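Local structure of putative branched chain amino acid ABC transporter, periplasmic amino acid-binding protein (Brucella ovis, 4XFK) at residues 86-91 against 115-120; 16-21 against 82-87. The protein probably serves as the periplasmic binding component of an ABC transport system that takes up amino acids. The protein carries 1 engineered substitution. All coordinates share one frame; numbering follows the deposited sequence.

Contact 1: 86-91 against 115-120. With NA (sodium ion), chain D; ACT (acetate ion), chain B.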
loop_
_atom_site.group_PDB
_atom_site.type_symbol
_atom_site.label_atom_id
_atom_site.label_comp_id
_atom_site.label_asym_id
_atom_site.label_seq_id
_atom_site.Cartn_x
_atom_site.Cartn_y
_atom_site.Cartn_z
ATOM N N SER A 86 2.246 -2.777 -6.763
ATOM C CA SER A 86 0.870 -3.226 -7.013
ATOM C C SER A 86 0.569 -4.691 -6.713
ATOM O O SER A 86 -0.596 -5.057 -6.641
ATOM C CB SER A 86 0.428 -2.899 -8.445
ATOM O OG SER A 86 1.204 -3.623 -9.385
ATOM N N SER A 87 1.583 -5.531 -6.549
ATOM C CA SER A 87 1.350 -6.956 -6.281
ATOM C C SER A 87 2.419 -7.541 -5.386
ATOM O O SER A 87 3.602 -7.426 -5.688
ATOM C CB SER A 87 1.330 -7.759 -7.583
ATOM O OG SER A 87 1.460 -9.147 -7.310
ATOM N N SER A 88 2.012 -8.202 -4.309
ATOM C CA SER A 88 2.969 -8.904 -3.463
ATOM C C SER A 88 3.566 -10.133 -4.131
ATOM O O SER A 88 4.638 -10.582 -3.750
ATOM C CB SER A 88 2.341 -9.292 -2.122
ATOM O OG SER A 88 2.161 -8.143 -1.313
ATOM N N ALA A 89 2.865 -10.694 -5.108
ATOM C CA ALA A 89 3.425 -11.821 -5.849
ATOM C C ALA A 89 4.634 -11.338 -6.647
ATOM O O ALA A 89 5.703 -11.952 -6.641
ATOM C CB ALA A 89 2.374 -12.433 -6.760
ATOM N N VAL A 90 4.464 -10.211 -7.323
ATOM C CA VAL A 90 5.572 -9.579 -8.028
ATOM C C VAL A 90 6.666 -9.133 -7.055
ATOM O O VAL A 90 7.858 -9.351 -7.304
ATOM C CB VAL A 90 5.084 -8.399 -8.882
ATOM C CG1 VAL A 90 6.254 -7.551 -9.363
ATOM C CG2 VAL A 90 4.261 -8.910 -10.077
ATOM N N ALA A 91 6.269 -8.515 -5.946
ATOM C CA ALA A 91 7.239 -8.021 -4.967
ATOM C C ALA A 91 8.114 -9.131 -4.394
ATOM O O ALA A 91 9.300 -8.924 -4.149
ATOM C CB ALA A 91 6.538 -7.296 -3.842
ATOM N N LEU A 115 6.637 0.433 -2.448
ATOM C CA LEU A 115 5.687 1.484 -2.129
ATOM C C LEU A 115 4.276 0.983 -1.878
ATOM O O LEU A 115 3.362 1.797 -1.709
ATOM C CB LEU A 115 5.658 2.545 -3.241
ATOM C CG LEU A 115 6.956 3.331 -3.481
ATOM C CD1 LEU A 115 6.730 4.404 -4.527
ATOM C CD2 LEU A 115 7.481 3.960 -2.199
ATOM N N GLY A 116 4.072 -0.335 -1.841
ATOM C CA GLY A 116 2.728 -0.815 -1.589
ATOM C C GLY A 116 2.426 -2.292 -1.674
ATOM O O GLY A 116 1.249 -2.659 -1.706
ATOM N N ALA A 117 3.441 -3.150 -1.750
ATOM C CA ALA A 117 3.188 -4.592 -1.683
ATOM C C ALA A 117 3.116 -4.959 -0.209
ATOM O O ALA A 117 4.097 -4.778 0.520
ATOM C CB ALA A 117 4.285 -5.341 -2.377
ATOM N N GLU A 118 1.954 -5.456 0.219
ATOM C CA GLU A 118 1.603 -5.457 1.642
ATOM C C GLU A 118 1.685 -6.815 2.360
ATOM O O GLU A 118 1.367 -6.914 3.549
ATOM C CB GLU A 118 0.238 -4.769 1.850
ATOM C CG GLU A 118 0.211 -3.366 1.217
ATOM C CD GLU A 118 -0.908 -2.467 1.709
ATOM O OE1 GLU A 118 -1.462 -2.702 2.810
ATOM O OE2 GLU A 118 -1.220 -1.502 0.978
ATOM N N ALA A 119 2.135 -7.853 1.657
ATOM C CA ALA A 119 2.284 -9.172 2.287
ATOM C C ALA A 119 3.316 -9.154 3.418
ATOM O O ALA A 119 4.351 -8.496 3.330
ATOM C CB ALA A 119 2.656 -10.209 1.253
ATOM N N LEU A 120 3.037 -9.902 4.477
ATOM C CA LEU A 120 3.893 -9.896 5.657
ATOM C C LEU A 120 5.355 -10.249 5.394
ATOM O O LEU A 120 6.247 -9.643 5.978
ATOM C CB LEU A 120 3.333 -10.857 6.711
ATOM C CG LEU A 120 1.979 -10.444 7.272
ATOM C CD1 LEU A 120 1.434 -11.530 8.176
ATOM C CD2 LEU A 120 2.095 -9.134 8.016
HETATM NA NA NA D . -0.115 -2.212 -3.472
HETATM C C ACT B . -0.744 -6.813 -2.563
HETATM O O ACT B . -0.596 -7.804 -3.315
HETATM O OXT ACT B . 0.264 -6.447 -1.914
HETATM C CH3 ACT B . -2.061 -6.111 -2.460
HETATM O O HOH W 1 -1.579 -3.071 -4.905
HETATM O O HOH W 2 -1.745 -1.887 -1.932
#

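Contact 2: 16-21 against 82-87. With NA (sodium ion), chain D.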
loop_
_atom_site.group_PDB
_atom_site.type_symbol
_atom_site.label_atom_id
_atom_site.label_comp_id
_atom_site.label_asym_id
_atom_site.label_seq_id
_atom_site.Cartn_x
_atom_site.Cartn_y
_atom_site.Cartn_z
ATOM N N LEU A 16 10.735 2.270 -12.359
ATOM C CA LEU A 16 9.386 1.905 -11.936
ATOM C C LEU A 16 8.990 0.658 -12.710
ATOM O O LEU A 16 8.877 0.683 -13.944
ATOM C CB LEU A 16 8.416 3.048 -12.241
ATOM C CG LEU A 16 6.941 2.770 -11.960
ATOM C CD1 LEU A 16 6.694 2.509 -10.481
ATOM C CD2 LEU A 16 6.067 3.924 -12.458
ATOM N N VAL A 17 8.832 -0.450 -11.996
ATOM C CA VAL A 17 8.470 -1.710 -12.627
ATOM C C VAL A 17 7.041 -2.028 -12.216
ATOM O O VAL A 17 6.783 -2.452 -11.091
ATOM C CB VAL A 17 9.420 -2.843 -12.201
ATOM C CG1 VAL A 17 9.005 -4.169 -12.834
ATOM C CG2 VAL A 17 10.865 -2.493 -12.556
ATOM N N GLU A 18 6.111 -1.803 -13.132
ATOM C CA GLU A 18 4.689 -1.840 -12.811
ATOM C C GLU A 18 3.863 -2.261 -14.006
ATOM O O GLU A 18 4.348 -2.262 -15.132
ATOM C CB GLU A 18 4.193 -0.469 -12.328
ATOM C CG GLU A 18 4.251 -0.290 -10.825
ATOM C CD GLU A 18 3.387 -1.303 -10.097
ATOM O OE1 GLU A 18 2.472 -1.875 -10.733
ATOM O OE2 GLU A 18 3.620 -1.532 -8.895
ATOM N N THR A 19 2.607 -2.614 -13.762
ATOM C CA THR A 19 1.656 -2.810 -14.848
ATOM C C THR A 19 1.209 -1.441 -15.333
ATOM O O THR A 19 0.482 -0.746 -14.631
ATOM C CB THR A 19 0.434 -3.606 -14.372
ATOM O OG1 THR A 19 0.879 -4.772 -13.664
ATOM C CG2 THR A 19 -0.435 -4.010 -15.564
ATOM N N LEU A 20 1.650 -1.054 -16.528
ATOM C CA LEU A 20 1.530 0.345 -16.952
ATOM C C LEU A 20 0.668 0.537 -18.197
ATOM O O LEU A 20 0.538 1.660 -18.698
ATOM C CB LEU A 20 2.916 0.976 -17.148
ATOM C CG LEU A 20 3.716 1.109 -15.845
ATOM C CD1 LEU A 20 5.150 1.531 -16.139
ATOM C CD2 LEU A 20 3.036 2.067 -14.876
ATOM N N SER A 21 0.069 -0.543 -18.696
ATOM C CA SER A 21 -0.839 -0.422 -19.831
ATOM C C SER A 21 -1.844 -1.556 -19.808
ATOM O O SER A 21 -1.615 -2.590 -19.183
ATOM C CB SER A 21 -0.085 -0.427 -21.170
ATOM O OG SER A 21 0.522 -1.687 -21.431
ATOM N N ILE A 82 14.895 0.357 -7.629
ATOM C CA ILE A 82 13.700 -0.239 -8.217
ATOM C C ILE A 82 12.507 0.138 -7.347
ATOM O O ILE A 82 12.565 -0.021 -6.126
ATOM C CB ILE A 82 13.798 -1.783 -8.214
ATOM C CG1 ILE A 82 15.068 -2.262 -8.931
ATOM C CG2 ILE A 82 12.527 -2.420 -8.795
ATOM C CD1 ILE A 82 15.118 -1.916 -10.400
ATOM N N VAL A 83 11.436 0.608 -7.969
ATOM C CA VAL A 83 10.203 0.940 -7.264
ATOM C C VAL A 83 9.039 0.125 -7.832
ATOM O O VAL A 83 8.898 -0.001 -9.059
ATOM C CB VAL A 83 9.893 2.429 -7.418
ATOM C CG1 VAL A 83 8.509 2.737 -6.930
ATOM C CG2 VAL A 83 10.952 3.271 -6.691
ATOM N N GLN A 84 8.209 -0.417 -6.941
ATOM C CA GLN A 84 7.061 -1.228 -7.332
ATOM C C GLN A 84 6.128 -1.319 -6.131
ATOM O O GLN A 84 6.571 -1.152 -4.988
ATOM C CB GLN A 84 7.522 -2.623 -7.777
ATOM C CG GLN A 84 6.400 -3.580 -8.204
ATOM C CD GLN A 84 5.845 -4.400 -7.046
ATOM O OE1 GLN A 84 6.373 -4.362 -5.935
ATOM N NE2 GLN A 84 4.771 -5.144 -7.307
ATOM N N GLY A 85 4.839 -1.570 -6.367
ATOM C CA GLY A 85 3.924 -1.776 -5.257
ATOM C C GLY A 85 2.590 -2.461 -5.513
ATOM O O GLY A 85 1.856 -2.713 -4.557
ATOM N N SER A 86 2.246 -2.777 -6.763
ATOM C CA SER A 86 0.870 -3.226 -7.013
ATOM C C SER A 86 0.569 -4.691 -6.713
ATOM O O SER A 86 -0.596 -5.057 -6.641
ATOM C CB SER A 86 0.428 -2.899 -8.445
ATOM O OG SER A 86 1.204 -3.623 -9.385
ATOM N N SER A 87 1.583 -5.531 -6.549
ATOM C CA SER A 87 1.350 -6.956 -6.281
ATOM C C SER A 87 2.419 -7.541 -5.386
ATOM O O SER A 87 3.602 -7.426 -5.688
ATOM C CB SER A 87 1.330 -7.759 -7.583
ATOM O OG SER A 87 1.460 -9.147 -7.310
HETATM NA NA NA D . -0.115 -2.212 -3.472
HETATM O O HOH W 3 -0.548 -4.698 -11.235
HETATM O O HOH W 1 -1.579 -3.071 -4.905
HETATM O O HOH W 2 -1.745 -1.887 -1.932
#

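Contact 1: 86-91 against 115-120
At the C-terminal ends of the parallel strands in one lobe of a periplasmic binding protein, Ser88 in the first turn of helix 88-104 meets the loop Ala117-Ala119 that follows strand 111-114, and the two hold an acetate ion between them. Ser88 OG lies beside its own backbone N, anti to the carbonyl carbon (chi1 -72°), which turns it to the loop: it accepts from Ala119 N at 3.0 Å and donates to acetate OXT at 2.6 Å. The same carboxylate oxygen, OXT, takes a nearly straight bond from Glu118 N (2.9 Å, 171°), while the other, acetate O, is bound by Ser88 N at 2.8 Å. Two backbone amides and a hydroxyl thus grip the anion, and Tyr166 adds a further bond. The helix start is itself capped: Ser87 OG accepts from Val90 N at 3.2 Å and, weakly, from Ala89 N. Further from the acetate, the methyls of Ala91 and Ala117 press together, CB to CB 3.3 Å, tighter than usual. Glu118 turns its carboxylate elsewhere, to a salt bridge with Arg141 and to a water that is a ligand of the sodium ion; Gly116 O binds the metal directly at 2.3 Å. Holding an anion between a helix N-terminus and a neighbouring loop is consistent with how leucine-binding protein relatives grip an amino acid's carboxylate, here probably mimicked by acetate from the crystallisation liquor.

Contact 2: 16-21 against 82-87
Glu18 reaches across from the end of strand 13-18 and clasps the turn after strand 81-84, neighbouring strands of the parallel sheet in this periplasmic binding protein fold. Its OE1 accepts a hydrogen bond from Ser86 OG on the syn lone pair at a short 2.5 Å. OE2 receives two amides, Gly85 N nearly along the C-O axis (2.8 Å, 169°) and Ser86 N on its syn side (2.8 Å). Thr19 N adds a bond to OE1 from the anti side, tilted out of the carboxylate plane, so four donors fix the rotation of this buried group. A bend at chi2 (-61°) folds the chain toward the turn. Water 3 joins Ser86 OG to Thr19 OG1, and Gly85 O binds the sodium ion. Deeper in the sheet, Val17 N bonds to Val83 O at 3.0 Å, and the same oxygen receives a CA-H...O contact from Leu16. Leu16 CD1 packs against Val83 CG1, while Val17 CG2 meets Ile82 CG2 at 4.1 Å. The amide of Gln84 is held at both ends, OE1 by Tyr112 and NE2 by Ser87 O, and its CG lies 3.1 Å from Val17 O.

Strand 81-84 and helix 88-104 follow each other in the chain, and the connecting Ser86 and Ser87 belong to both contacts, whose centres lie about 10 Å apart. Contact 2 fixes the turn from the strand 13-18 side; contact 1 continues it into the helix start that holds the acetate. The sodium ion joins them: Gly85 O of contact 2 and Gly116 O of contact 1 bind it together with Tyr31 OH and two waters, one of which also donates to Ser86 O. Leu115 N lies 3.0 Å from Gln84 O, a probable hydrogen bond, and Leu115 CD1 packs on Val83 CG1 at 3.4 Å.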